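Local coordinates for SusD homolog (Bacteroides thetaiotaomicron VPI-5482, PDB 3IHV), which probably binds carbohydrate at the cell surface for uptake, as a SusD-family protein of the bacterial outer membrane, at residues Glu406-Trp411 with Ala417-Ala422; Lys225-Leu230 with Ala398-Leu403; Asn424-Arg429 with Arg456-Tyr461; Cys440-Gly445 with Thr449-Ala454. All coordinates share one frame; numbering follows the deposited sequence.

Contact 1 (Glu406-Trp411 with Ala417-Ala422); sequences EALNEW and AEAYNA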
loop_
_atom_site.group_PDB
_atom_site.type_symbol
_atom_site.label_atom_id
_atom_site.label_comp_id
_atom_site.label_asym_id
_atom_site.label_seq_id
_atom_site.Cartn_x
_atom_site.Cartn_y
_atom_site.Cartn_z
ATOM N N GLU A 406 13.830 -11.992 -0.343
ATOM C CA GLU A 406 14.677 -10.925 0.216
ATOM C C GLU A 406 15.237 -11.325 1.579
ATOM O O GLU A 406 16.422 -11.256 1.836
ATOM C CB GLU A 406 13.877 -9.609 0.334
ATOM C CG GLU A 406 14.663 -8.461 0.928
ATOM C CD GLU A 406 13.851 -7.206 1.106
ATOM O OE1 GLU A 406 12.661 -7.145 0.654
ATOM O OE2 GLU A 406 14.450 -6.257 1.656
ATOM N N ALA A 407 14.347 -11.771 2.458
ATOM C CA ALA A 407 14.745 -12.096 3.843
ATOM C C ALA A 407 15.661 -13.297 3.918
ATOM O O ALA A 407 16.632 -13.305 4.713
ATOM C CB ALA A 407 13.478 -12.326 4.735
ATOM N N LEU A 408 15.378 -14.336 3.125
ATOM C CA LEU A 408 16.290 -15.474 3.082
ATOM C C LEU A 408 17.701 -15.036 2.698
ATOM O O LEU A 408 18.687 -15.458 3.299
ATOM C CB LEU A 408 15.808 -16.525 2.081
ATOM C CG LEU A 408 14.628 -17.404 2.538
ATOM C CD1 LEU A 408 14.062 -18.170 1.345
ATOM C CD2 LEU A 408 15.143 -18.355 3.617
ATOM N N ASN A 409 17.798 -14.188 1.678
ATOM C CA ASN A 409 19.110 -13.740 1.189
ATOM C C ASN A 409 19.803 -12.918 2.250
ATOM O O ASN A 409 21.002 -13.052 2.438
ATOM C CB ASN A 409 18.922 -12.938 -0.098
ATOM C CG ASN A 409 20.210 -12.447 -0.679
ATOM O OD1 ASN A 409 21.119 -13.227 -0.943
ATOM N ND2 ASN A 409 20.275 -11.146 -0.951
ATOM N N GLU A 410 19.045 -12.096 2.976
ATOM C CA GLU A 410 19.646 -11.285 4.025
ATOM C C GLU A 410 20.122 -12.155 5.187
ATOM O O GLU A 410 21.251 -12.021 5.690
ATOM C CB GLU A 410 18.648 -10.253 4.553
ATOM C CG GLU A 410 18.192 -9.215 3.569
ATOM C CD GLU A 410 19.295 -8.272 3.061
ATOM O OE1 GLU A 410 20.365 -8.131 3.730
ATOM O OE2 GLU A 410 19.046 -7.677 1.979
ATOM N N TRP A 411 19.265 -13.080 5.619
ATOM C CA TRP A 411 19.631 -13.961 6.741
ATOM C C TRP A 411 20.794 -14.921 6.450
ATOM O O TRP A 411 21.761 -15.025 7.248
ATOM C CB TRP A 411 18.378 -14.706 7.179
ATOM C CG TRP A 411 18.547 -15.812 8.071
ATOM C CD1 TRP A 411 19.432 -15.930 9.103
ATOM C CD2 TRP A 411 17.724 -16.983 8.110
ATOM N NE1 TRP A 411 19.253 -17.127 9.726
ATOM C CE2 TRP A 411 18.200 -17.785 9.151
ATOM C CE3 TRP A 411 16.625 -17.415 7.362
ATOM C CZ2 TRP A 411 17.637 -19.032 9.459
ATOM C CZ3 TRP A 411 16.063 -18.645 7.648
ATOM C CH2 TRP A 411 16.561 -19.436 8.710
ATOM N N ALA A 417 17.817 -22.190 -2.721
ATOM C CA ALA A 417 16.782 -22.683 -3.608
ATOM C C ALA A 417 15.428 -22.081 -3.319
ATOM O O ALA A 417 14.670 -21.750 -4.232
ATOM C CB ALA A 417 16.719 -24.263 -3.572
ATOM N N GLU A 418 15.090 -21.958 -2.042
ATOM C CA GLU A 418 13.789 -21.417 -1.682
ATOM C C GLU A 418 13.670 -19.958 -2.087
ATOM O O GLU A 418 12.621 -19.525 -2.582
ATOM C CB GLU A 418 13.506 -21.592 -0.205
ATOM C CG GLU A 418 13.211 -23.016 0.149
ATOM C CD GLU A 418 14.416 -23.926 0.107
ATOM O OE1 GLU A 418 15.521 -23.566 0.625
ATOM O OE2 GLU A 418 14.249 -25.041 -0.441
ATOM N N ALA A 419 14.756 -19.217 -1.923
ATOM C CA ALA A 419 14.781 -17.809 -2.343
ATOM C C ALA A 419 14.591 -17.699 -3.869
ATOM O O ALA A 419 13.756 -16.931 -4.337
ATOM C CB ALA A 419 16.050 -17.144 -1.917
ATOM N N TYR A 420 15.346 -18.482 -4.616
ATOM C CA TYR A 420 15.193 -18.504 -6.061
ATOM C C TYR A 420 13.802 -18.934 -6.511
ATOM O O TYR A 420 13.225 -18.349 -7.418
ATOM C CB TYR A 420 16.243 -19.412 -6.687
ATOM C CG TYR A 420 17.515 -18.711 -7.073
ATOM C CD1 TYR A 420 17.542 -17.915 -8.202
ATOM C CD2 TYR A 420 18.696 -18.882 -6.355
ATOM C CE1 TYR A 420 18.716 -17.293 -8.596
ATOM C CE2 TYR A 420 19.867 -18.280 -6.756
ATOM C CZ TYR A 420 19.855 -17.472 -7.866
ATOM O OH TYR A 420 20.995 -16.863 -8.300
ATOM N N ASN A 421 13.255 -19.968 -5.874
ATOM C CA ASN A 421 11.936 -20.452 -6.249
ATOM C C ASN A 421 10.863 -19.392 -6.040
ATOM O O ASN A 421 9.950 -19.266 -6.865
ATOM C CB ASN A 421 11.572 -21.755 -5.509
ATOM C CG ASN A 421 12.383 -22.961 -5.975
ATOM O OD1 ASN A 421 12.971 -22.972 -7.062
ATOM N ND2 ASN A 421 12.417 -23.996 -5.143
ATOM N N ALA A 422 10.987 -18.623 -4.960
ATOM C CA ALA A 422 9.992 -17.602 -4.613
ATOM C C ALA A 422 10.028 -16.467 -5.624
ATOM O O ALA A 422 8.977 -16.110 -6.207
ATOM C CB ALA A 422 10.223 -17.075 -3.189
#
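The backbone N of Ala419 sits beneath the tip of Leu408: Leu408 CD1 comes to 3.5 Å from Ala419 N. The same N donates a hydrogen bond to OD1 of Asp416, just before helix 417-430. A polar atom close to a methyl group is therefore already satisfied. The rest of the contact is apolar. Leu408 CD1 also lies 3.8 Å from Glu418 CB, so this one methyl reaches two successive residues of the first turn. Behind it, Leu408 CB and Ala419 CB meet at 4.1 Å. The leucine CG stands anti to the carbonyl carbon (chi1 -76°), and with chi2 extended at 167° the CD1 branch reaches straight out to the other helix. Ala419 is small enough to let the backbones come close: the CA atoms of Leu408 and Ala419 are 6.1 Å apart. Glu418 gives only its CB to this packing, while its chain bends at chi2. On another side, Ala419 touches Phe451 of helix 448-463, so the alanine is packed between two helices. Helices 397-412 and 417-430 run in broadly opposite directions and are joined by a short loop. The arrangement is that of a helical hairpin, held near its turn by a leucine on an alanine.

Contact 2 (Lys225-Leu230 with Ala398-Leu403); sequences KTARIL and ADVLLL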
loop_
_atom_site.group_PDB
_atom_site.type_symbol
_atom_site.label_atom_id
_atom_site.label_comp_id
_atom_site.label_asym_id
_atom_site.label_seq_id
_atom_site.Cartn_x
_atom_site.Cartn_y
_atom_site.Cartn_z
ATOM N N LYS A 225 11.200 -17.136 8.304
ATOM C CA LYS A 225 10.485 -18.260 8.932
ATOM C C LYS A 225 8.962 -18.100 8.856
ATOM O O LYS A 225 8.230 -19.076 8.659
ATOM C CB LYS A 225 10.955 -18.459 10.352
ATOM C CG LYS A 225 12.370 -19.025 10.366
ATOM C CD LYS A 225 12.883 -19.348 11.750
ATOM C CE LYS A 225 14.197 -20.102 11.641
ATOM N NZ LYS A 225 14.694 -20.490 12.971
ATOM N N THR A 226 8.498 -16.880 9.038
ATOM C CA THR A 226 7.081 -16.574 8.945
ATOM C C THR A 226 6.591 -16.805 7.517
ATOM O O THR A 226 5.583 -17.479 7.288
ATOM C CB THR A 226 6.821 -15.144 9.390
ATOM O OG1 THR A 226 7.321 -14.993 10.713
ATOM C CG2 THR A 226 5.312 -14.843 9.387
ATOM N N ALA A 227 7.290 -16.228 6.537
ATOM C CA ALA A 227 6.889 -16.425 5.123
ATOM C C ALA A 227 6.905 -17.905 4.744
ATOM O O ALA A 227 6.033 -18.360 4.009
ATOM C CB ALA A 227 7.782 -15.649 4.177
ATOM N N ARG A 228 7.900 -18.651 5.217
ATOM C CA ARG A 228 7.978 -20.094 4.946
ATOM C C ARG A 228 6.673 -20.822 5.313
ATOM O O ARG A 228 6.201 -21.684 4.572
ATOM C CB ARG A 228 9.153 -20.711 5.726
ATOM C CG ARG A 228 9.396 -22.199 5.500
ATOM C CD ARG A 228 10.439 -22.741 6.509
ATOM N NE ARG A 228 11.802 -22.294 6.224
ATOM C CZ ARG A 228 12.793 -22.242 7.111
ATOM N NH1 ARG A 228 12.590 -22.538 8.386
ATOM N NH2 ARG A 228 13.988 -21.825 6.720
ATOM N N ILE A 229 6.105 -20.494 6.479
ATOM C CA ILE A 229 4.876 -21.150 6.941
ATOM C C ILE A 229 3.796 -20.898 5.896
ATOM O O ILE A 229 3.102 -21.841 5.443
ATOM C CB ILE A 229 4.420 -20.552 8.333
ATOM C CG1 ILE A 229 5.417 -20.990 9.422
ATOM C CG2 ILE A 229 2.989 -20.991 8.704
ATOM C CD1 ILE A 229 5.298 -20.220 10.716
ATOM N N LEU A 230 3.698 -19.641 5.477
ATOM C CA LEU A 230 2.674 -19.260 4.484
ATOM C C LEU A 230 2.907 -19.934 3.119
ATOM O O LEU A 230 1.974 -20.498 2.520
ATOM C CB LEU A 230 2.606 -17.763 4.345
ATOM C CG LEU A 230 1.674 -17.221 3.248
ATOM C CD1 LEU A 230 0.264 -17.781 3.383
ATOM C CD2 LEU A 230 1.666 -15.659 3.226
ATOM N N ALA A 398 2.243 -12.088 -4.008
ATOM C CA ALA A 398 3.508 -11.872 -4.733
ATOM C C ALA A 398 4.519 -11.058 -3.895
ATOM O O ALA A 398 5.709 -11.278 -3.956
ATOM C CB ALA A 398 3.263 -11.168 -6.087
ATOM N N ASP A 399 4.009 -10.079 -3.168
ATOM C CA ASP A 399 4.819 -9.214 -2.272
ATOM C C ASP A 399 5.463 -10.116 -1.228
ATOM O O ASP A 399 6.694 -10.058 -0.962
ATOM C CB ASP A 399 3.859 -8.182 -1.663
ATOM C CG ASP A 399 4.542 -7.039 -0.910
ATOM O OD1 ASP A 399 5.724 -7.136 -0.538
ATOM O OD2 ASP A 399 3.835 -6.026 -0.662
ATOM N N VAL A 400 4.667 -11.032 -0.668
ATOM C CA VAL A 400 5.189 -11.941 0.331
ATOM C C VAL A 400 6.244 -12.886 -0.263
ATOM O O VAL A 400 7.276 -13.103 0.367
ATOM C CB VAL A 400 4.094 -12.748 1.059
ATOM C CG1 VAL A 400 4.738 -13.662 2.126
ATOM C CG2 VAL A 400 3.029 -11.801 1.707
ATOM N N LEU A 401 6.025 -13.395 -1.478
ATOM C CA LEU A 401 7.060 -14.240 -2.101
ATOM C C LEU A 401 8.359 -13.438 -2.236
ATOM O O LEU A 401 9.439 -13.936 -1.947
ATOM C CB LEU A 401 6.650 -14.770 -3.472
ATOM C CG LEU A 401 5.566 -15.852 -3.458
ATOM C CD1 LEU A 401 5.059 -16.200 -4.883
ATOM C CD2 LEU A 401 6.033 -17.112 -2.730
ATOM N N LEU A 402 8.233 -12.189 -2.671
ATOM C CA LEU A 402 9.451 -11.377 -2.850
ATOM C C LEU A 402 10.116 -11.087 -1.487
ATOM O O LEU A 402 11.355 -11.106 -1.370
ATOM C CB LEU A 402 9.139 -10.099 -3.605
ATOM C CG LEU A 402 8.718 -10.291 -5.065
ATOM C CD1 LEU A 402 8.444 -8.970 -5.779
ATOM C CD2 LEU A 402 9.783 -11.068 -5.833
ATOM N N LEU A 403 9.294 -10.870 -0.442
ATOM C CA LEU A 403 9.842 -10.660 0.912
ATOM C C LEU A 403 10.571 -11.894 1.408
ATOM O O LEU A 403 11.602 -11.793 2.100
ATOM C CB LEU A 403 8.730 -10.298 1.910
ATOM C CG LEU A 403 8.121 -8.909 1.735
ATOM C CD1 LEU A 403 6.880 -8.766 2.610
ATOM C CD2 LEU A 403 9.194 -7.833 2.105
#
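Val400 CG1 is the methyl that carries this contact, and it meets two residues one helical turn apart. Leu230 CD2 lies 3.8 Å from Val400 CG1. Ala227 CB stands a little further from the same CG1, at 4.2 Å. The two branched side chains, Leu230 and Val400, cross at about a right angle, methyl against methyl. Torsions on both residues favour the meeting. Val400 has CG1 anti to its own N (chi1 -179°), which sends that branch to the partner helix. Leu230 likewise swings CG away from its N (chi1 174°); CD1 is its folded-back branch, while CD2 runs on extended to Val400. The CA atoms of Ala227 and Val400 are 6.8 Å apart, a spacing made possible by the small alanine. All three residues are buried, and the contact between the segments is purely apolar. Further out, Thr226 OG1 is hydrogen-bonded to Ala222 O within its own helix. Asp399, next to Val400, forms salt bridges with Lys204 and Arg459. Through them helix 397-412 is tied by charge to helices 195-210 and 448-463. Helices 219-232 and 397-412 run in opposite directions side by side, with helix 195-210 touching both and helix 448-463 lying against helix 397-412.

Contact 3 (Asn424-Arg429 with Arg456-Tyr461); sequences NAVRRR and RKERSY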
loop_
_atom_site.group_PDB
_atom_site.type_symbol
_atom_site.label_atom_id
_atom_site.label_comp_id
_atom_site.label_asym_id
_atom_site.label_seq_id
_atom_site.Cartn_x
_atom_site.Cartn_y
_atom_site.Cartn_z
ATOM N N ASN A 424 11.451 -16.533 -8.678
ATOM C CA ASN A 424 11.158 -17.073 -10.034
ATOM C C ASN A 424 9.673 -17.359 -10.242
ATOM O O ASN A 424 9.179 -17.197 -11.357
ATOM C CB ASN A 424 12.069 -18.232 -10.380
ATOM C CG ASN A 424 13.483 -17.777 -10.696
ATOM O OD1 ASN A 424 13.692 -16.617 -11.078
ATOM N ND2 ASN A 424 14.449 -18.667 -10.516
ATOM N N ALA A 425 8.926 -17.656 -9.171
ATOM C CA ALA A 425 7.470 -17.841 -9.325
ATOM C C ALA A 425 6.863 -16.535 -9.771
ATOM O O ALA A 425 6.005 -16.498 -10.684
ATOM C CB ALA A 425 6.808 -18.287 -8.026
ATOM N N VAL A 426 7.315 -15.458 -9.126
ATOM C CA VAL A 426 6.852 -14.127 -9.468
ATOM C C VAL A 426 7.263 -13.712 -10.907
ATOM O O VAL A 426 6.428 -13.206 -11.669
ATOM C CB VAL A 426 7.304 -13.087 -8.453
ATOM C CG1 VAL A 426 6.940 -11.680 -8.937
ATOM C CG2 VAL A 426 6.650 -13.391 -7.105
ATOM N N ARG A 427 8.504 -13.969 -11.277
ATOM C CA ARG A 427 8.986 -13.646 -12.629
ATOM C C ARG A 427 8.223 -14.450 -13.704
ATOM O O ARG A 427 7.845 -13.919 -14.753
ATOM C CB ARG A 427 10.463 -14.021 -12.767
ATOM C CG ARG A 427 11.458 -13.422 -11.784
ATOM C CD ARG A 427 12.033 -12.183 -12.187
ATOM N NE ARG A 427 12.656 -12.237 -13.524
ATOM C CZ ARG A 427 12.777 -11.155 -14.287
ATOM N NH1 ARG A 427 12.385 -9.967 -13.819
ATOM N NH2 ARG A 427 13.266 -11.248 -15.515
ATOM N N ARG A 428 7.995 -15.732 -13.451
ATOM C CA ARG A 428 7.296 -16.555 -14.430
ATOM C C ARG A 428 5.882 -16.039 -14.680
ATOM O O ARG A 428 5.417 -15.935 -15.805
ATOM C CB ARG A 428 7.288 -18.012 -13.949
ATOM C CG ARG A 428 8.695 -18.613 -14.020
ATOM C CD ARG A 428 8.786 -19.942 -13.325
ATOM N NE ARG A 428 10.117 -20.498 -13.405
ATOM C CZ ARG A 428 10.452 -21.723 -12.996
ATOM N NH1 ARG A 428 9.546 -22.540 -12.460
ATOM N NH2 ARG A 428 11.710 -22.145 -13.124
ATOM N N ARG A 429 5.165 -15.740 -13.604
ATOM C CA ARG A 429 3.820 -15.227 -13.780
ATOM C C ARG A 429 3.903 -13.889 -14.552
ATOM O O ARG A 429 3.062 -13.623 -15.434
ATOM C CB ARG A 429 3.135 -15.078 -12.410
ATOM C CG ARG A 429 1.649 -14.851 -12.449
ATOM C CD ARG A 429 1.271 -13.393 -12.591
ATOM N NE ARG A 429 1.610 -12.627 -11.422
ATOM C CZ ARG A 429 0.846 -12.470 -10.345
ATOM N NH1 ARG A 429 -0.350 -13.062 -10.248
ATOM N NH2 ARG A 429 1.272 -11.697 -9.362
ATOM N N ARG A 456 15.272 -6.177 -5.085
ATOM C CA ARG A 456 14.840 -4.777 -4.938
ATOM C C ARG A 456 14.215 -4.240 -6.242
ATOM O O ARG A 456 13.173 -3.555 -6.220
ATOM C CB ARG A 456 15.994 -3.927 -4.416
ATOM C CG ARG A 456 16.400 -4.355 -3.013
ATOM C CD ARG A 456 17.481 -3.479 -2.419
ATOM N NE ARG A 456 17.720 -3.744 -0.995
ATOM C CZ ARG A 456 18.572 -3.053 -0.239
ATOM N NH1 ARG A 456 19.269 -2.025 -0.753
ATOM N NH2 ARG A 456 18.736 -3.374 1.033
ATOM N N LYS A 457 14.795 -4.629 -7.388
ATOM C CA LYS A 457 14.252 -4.257 -8.682
ATOM C C LYS A 457 12.920 -4.967 -8.960
ATOM O O LYS A 457 11.942 -4.358 -9.472
ATOM C CB LYS A 457 15.267 -4.575 -9.801
ATOM C CG LYS A 457 14.807 -4.114 -11.154
ATOM C CD LYS A 457 15.926 -4.236 -12.221
ATOM C CE LYS A 457 16.206 -5.667 -12.545
ATOM N NZ LYS A 457 17.094 -5.739 -13.725
ATOM N N GLU A 458 12.862 -6.255 -8.630
ATOM C CA GLU A 458 11.638 -7.041 -8.883
ATOM C C GLU A 458 10.445 -6.434 -8.183
ATOM O O GLU A 458 9.332 -6.463 -8.699
ATOM C CB GLU A 458 11.837 -8.499 -8.458
ATOM C CG GLU A 458 10.779 -9.392 -8.984
ATOM C CD GLU A 458 10.815 -9.508 -10.506
ATOM O OE1 GLU A 458 11.932 -9.451 -11.082
ATOM O OE2 GLU A 458 9.729 -9.649 -11.117
ATOM N N ARG A 459 10.661 -5.888 -6.983
ATOM C CA ARG A 459 9.594 -5.221 -6.259
ATOM C C ARG A 459 8.996 -4.066 -7.047
ATOM O O ARG A 459 7.759 -3.858 -7.009
ATOM C CB ARG A 459 10.059 -4.769 -4.864
ATOM C CG ARG A 459 10.360 -5.955 -3.928
ATOM C CD ARG A 459 10.676 -5.481 -2.522
ATOM N NE ARG A 459 9.505 -4.912 -1.845
ATOM C CZ ARG A 459 8.492 -5.625 -1.363
ATOM N NH1 ARG A 459 8.448 -6.966 -1.461
ATOM N NH2 ARG A 459 7.470 -4.984 -0.829
ATOM N N SER A 460 9.838 -3.325 -7.781
ATOM C CA SER A 460 9.315 -2.270 -8.640
ATOM C C SER A 460 8.508 -2.858 -9.781
ATOM O O SER A 460 7.408 -2.380 -10.060
ATOM C CB SER A 460 10.427 -1.340 -9.137
ATOM O OG SER A 460 11.228 -1.919 -10.139
ATOM N N TYR A 461 9.007 -3.913 -10.435
ATOM C CA TYR A 461 8.287 -4.543 -11.561
ATOM C C TYR A 461 7.004 -5.249 -11.145
ATOM O O TYR A 461 6.018 -5.252 -11.906
ATOM C CB TYR A 461 9.201 -5.496 -12.345
ATOM C CG TYR A 461 10.407 -4.829 -13.015
ATOM C CD1 TYR A 461 10.418 -3.470 -13.334
ATOM C CD2 TYR A 461 11.467 -5.592 -13.457
ATOM C CE1 TYR A 461 11.484 -2.892 -13.997
ATOM C CE2 TYR A 461 12.528 -5.027 -14.151
ATOM C CZ TYR A 461 12.531 -3.680 -14.414
ATOM O OH TYR A 461 13.593 -3.129 -15.094
#
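Arg427 and Glu458 join the two helices by a salt bridge. Arg427 NH1 donates to Glu458 OE1 at 2.8 Å, with an N-H...O angle of 158°. The oxygen uses its syn lone pair and lies near the guanidinium plane, yet the carboxylate plane stands 87° from that plane. The bond thus meets the guanidinium at its edge, with the carboxylate turned across it. The arginine chain folds at chi2 (-90°) and again at chi3 to bring NH1 there. Its NE is taken by Cys440 O, so the guanidinium is fixed at more than one donor. Glu458 OE2 has a charged partner of its own, Arg320 NH1. The buried carboxylate is therefore shared by two arginines, which would probably stabilise its negative charge. Were Arg427 an alanine, Glu458 OE1 would probably lose this mate and Cys440 O its NE donor. Looser van der Waals touches surround the bridge: Val426 CG1 lies 4.1 Å from Glu458 OE2, and Tyr461 CD2 lies 4.5 Å from Arg427 NH1, edge against edge. Within helix 448-463, Lys457 O accepts from both Ser460 OG (2.6 Å) and Tyr461 N (3.1 Å). The axes of the two short segments pass 11.2 Å apart. Leu401 and Leu402 of helix 397-412 pack on Val426 and Glu458 respectively, while helix 320-324 supplies Arg320 and helix 306-313 lies beside Tyr461.

Contact 4 (Cys440-Gly445 with Thr449-Ala454); sequences CDLPQG and TSFREA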
loop_
_atom_site.group_PDB
_atom_site.type_symbol
_atom_site.label_atom_id
_atom_site.label_comp_id
_atom_site.label_asym_id
_atom_site.label_seq_id
_atom_site.Cartn_x
_atom_site.Cartn_y
_atom_site.Cartn_z
ATOM N N CYS A 440 12.925 -15.907 -18.527
ATOM C CA CYS A 440 12.397 -15.067 -17.468
ATOM C C CYS A 440 13.037 -15.275 -16.110
ATOM O O CYS A 440 13.028 -14.347 -15.280
ATOM C CB CYS A 440 10.873 -15.267 -17.299
ATOM S SG CYS A 440 10.326 -16.945 -16.877
ATOM N N ASP A 441 13.544 -16.481 -15.836
ATOM C CA ASP A 441 14.105 -16.758 -14.500
ATOM C C ASP A 441 15.323 -15.930 -14.182
ATOM O O ASP A 441 16.108 -15.642 -15.074
ATOM C CB ASP A 441 14.530 -18.222 -14.332
ATOM C CG ASP A 441 13.374 -19.173 -14.158
ATOM O OD1 ASP A 441 12.218 -18.750 -13.958
ATOM O OD2 ASP A 441 13.625 -20.394 -14.205
ATOM N N LEU A 442 15.480 -15.557 -12.910
ATOM C CA LEU A 442 16.733 -14.982 -12.454
ATOM C C LEU A 442 17.720 -16.111 -12.560
ATOM O O LEU A 442 17.429 -17.220 -12.087
ATOM C CB LEU A 442 16.759 -14.541 -10.986
ATOM C CG LEU A 442 16.245 -13.200 -10.524
ATOM C CD1 LEU A 442 14.789 -13.165 -10.735
ATOM C CD2 LEU A 442 16.572 -12.966 -9.025
ATOM N N PRO A 443 18.903 -15.843 -13.135
ATOM C CA PRO A 443 19.929 -16.831 -13.286
ATOM C C PRO A 443 20.561 -17.255 -11.968
ATOM O O PRO A 443 20.617 -16.470 -11.061
ATOM C CB PRO A 443 20.988 -16.107 -14.116
ATOM C CG PRO A 443 20.862 -14.734 -13.716
ATOM C CD PRO A 443 19.379 -14.504 -13.551
ATOM N N GLN A 444 20.960 -18.521 -11.900
ATOM C CA GLN A 444 21.783 -19.051 -10.833
ATOM C C GLN A 444 23.108 -18.321 -10.909
ATOM O O GLN A 444 23.460 -17.749 -11.962
ATOM C CB GLN A 444 22.054 -20.541 -11.020
ATOM C CG GLN A 444 20.855 -21.397 -10.877
ATOM C CD GLN A 444 20.262 -21.334 -9.481
ATOM O OE1 GLN A 444 20.908 -21.685 -8.513
ATOM N NE2 GLN A 444 19.028 -20.915 -9.394
ATOM N N GLY A 445 23.872 -18.381 -9.820
ATOM C CA GLY A 445 25.168 -17.733 -9.778
ATOM C C GLY A 445 25.202 -16.363 -9.143
ATOM O O GLY A 445 26.280 -15.762 -9.022
ATOM N N THR A 449 24.934 -9.723 -2.849
ATOM C CA THR A 449 24.739 -8.375 -3.366
ATOM C C THR A 449 23.904 -8.309 -4.616
ATOM O O THR A 449 22.986 -7.490 -4.710
ATOM C CB THR A 449 26.082 -7.748 -3.664
ATOM O OG1 THR A 449 26.815 -7.710 -2.437
ATOM C CG2 THR A 449 25.898 -6.321 -4.225
ATOM N N SER A 450 24.210 -9.170 -5.583
ATOM C CA SER A 450 23.484 -9.134 -6.829
ATOM C C SER A 450 22.065 -9.671 -6.690
ATOM O O SER A 450 21.153 -9.216 -7.384
ATOM C CB SER A 450 24.282 -9.829 -7.945
ATOM O OG SER A 450 24.500 -11.214 -7.679
ATOM N N PHE A 451 21.859 -10.641 -5.800
ATOM C CA PHE A 451 20.488 -11.132 -5.574
ATOM C C PHE A 451 19.661 -10.050 -4.889
ATOM O O PHE A 451 18.486 -9.814 -5.237
ATOM C CB PHE A 451 20.518 -12.408 -4.755
ATOM C CG PHE A 451 19.206 -13.098 -4.715
ATOM C CD1 PHE A 451 18.885 -14.043 -5.678
ATOM C CD2 PHE A 451 18.309 -12.825 -3.692
ATOM C CE1 PHE A 451 17.654 -14.713 -5.631
ATOM C CE2 PHE A 451 17.102 -13.484 -3.618
ATOM C CZ PHE A 451 16.764 -14.421 -4.595
ATOM N N ARG A 452 20.281 -9.354 -3.955
ATOM C CA ARG A 452 19.634 -8.244 -3.274
ATOM C C ARG A 452 19.163 -7.186 -4.284
ATOM O O ARG A 452 18.005 -6.718 -4.235
ATOM C CB ARG A 452 20.574 -7.633 -2.257
ATOM C CG ARG A 452 19.942 -6.380 -1.580
ATOM C CD ARG A 452 20.869 -5.693 -0.630
ATOM N NE ARG A 452 21.200 -6.516 0.501
ATOM C CZ ARG A 452 22.397 -7.030 0.760
ATOM N NH1 ARG A 452 23.447 -6.812 -0.029
ATOM N NH2 ARG A 452 22.541 -7.793 1.815
ATOM N N GLU A 453 20.050 -6.838 -5.225
ATOM C CA GLU A 453 19.751 -5.848 -6.254
ATOM C C GLU A 453 18.612 -6.355 -7.115
ATOM O O GLU A 453 17.667 -5.581 -7.417
ATOM C CB GLU A 453 21.011 -5.551 -7.095
ATOM N N ALA A 454 18.636 -7.655 -7.458
ATOM C CA ALA A 454 17.569 -8.240 -8.281
ATOM C C ALA A 454 16.236 -8.196 -7.586
ATOM O O ALA A 454 15.217 -7.859 -8.223
ATOM C CB ALA A 454 17.898 -9.731 -8.694
#
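Leu442 of the linker between helices 417-430 and 448-463 packs on Phe451 and Ala454 of the second helix, within a helix-loop-helix unit. From Asp441 to Gln444 the linker has extended, polyproline-II-like backbone angles. The apolar contact is made by one methyl. Leu442 CD2 reaches Phe451 CE1 at 4.0 Å, and the leucine and phenylalanine side chains cross at about a right angle. The methyl approaches the ring obliquely. Phe451 CG is anti to its own N (chi1 -169°), which swings the ring round toward the linker. The ring is packed between the linker and helix 417-430, where Tyr420 meets it edge-to-face. The polar bonds run from the linker to that same helix: Leu442 N donates to Asn424 OD1, Pro443 O is hydrogen-bonded to Tyr420 OH, and Asp441 forms a salt bridge with Arg428. They hold the backbone on both sides of the Leu442 side chain and probably help to set where it points. Backbone shape matters at the linker's far end: Gly445 has phi 97°, where a side chain would jam against the carbonyl O of Gln444. One turn of helix separates the two targets of the leucine, and the closer of them is Ala454, whose CB lies 3.5 Å from Leu442 CD2.

Contacts 1 and 2 both use helix 397-412, which packs on helix 417-430 in one and on helix 219-232 in the other. Contacts 1 and 3 share helix 417-430; contacts 3 and 4 share helix 448-463. Contacts 2 and 3 lie deeper, each centred about 17 Å from the centre of the chain; contacts 1 and 4 lie at about 23 and 25 Å. All four are mainly buried, but only contact 2 has every touching residue buried, and contact 1 includes the exposed Glu418. Chemistry does not simply follow depth. Contacts 1, 2 and 4 are small apolar packings, while contact 3 is charged. A salt bridge between Glu410 and Arg452 joins contacts 1 and 4.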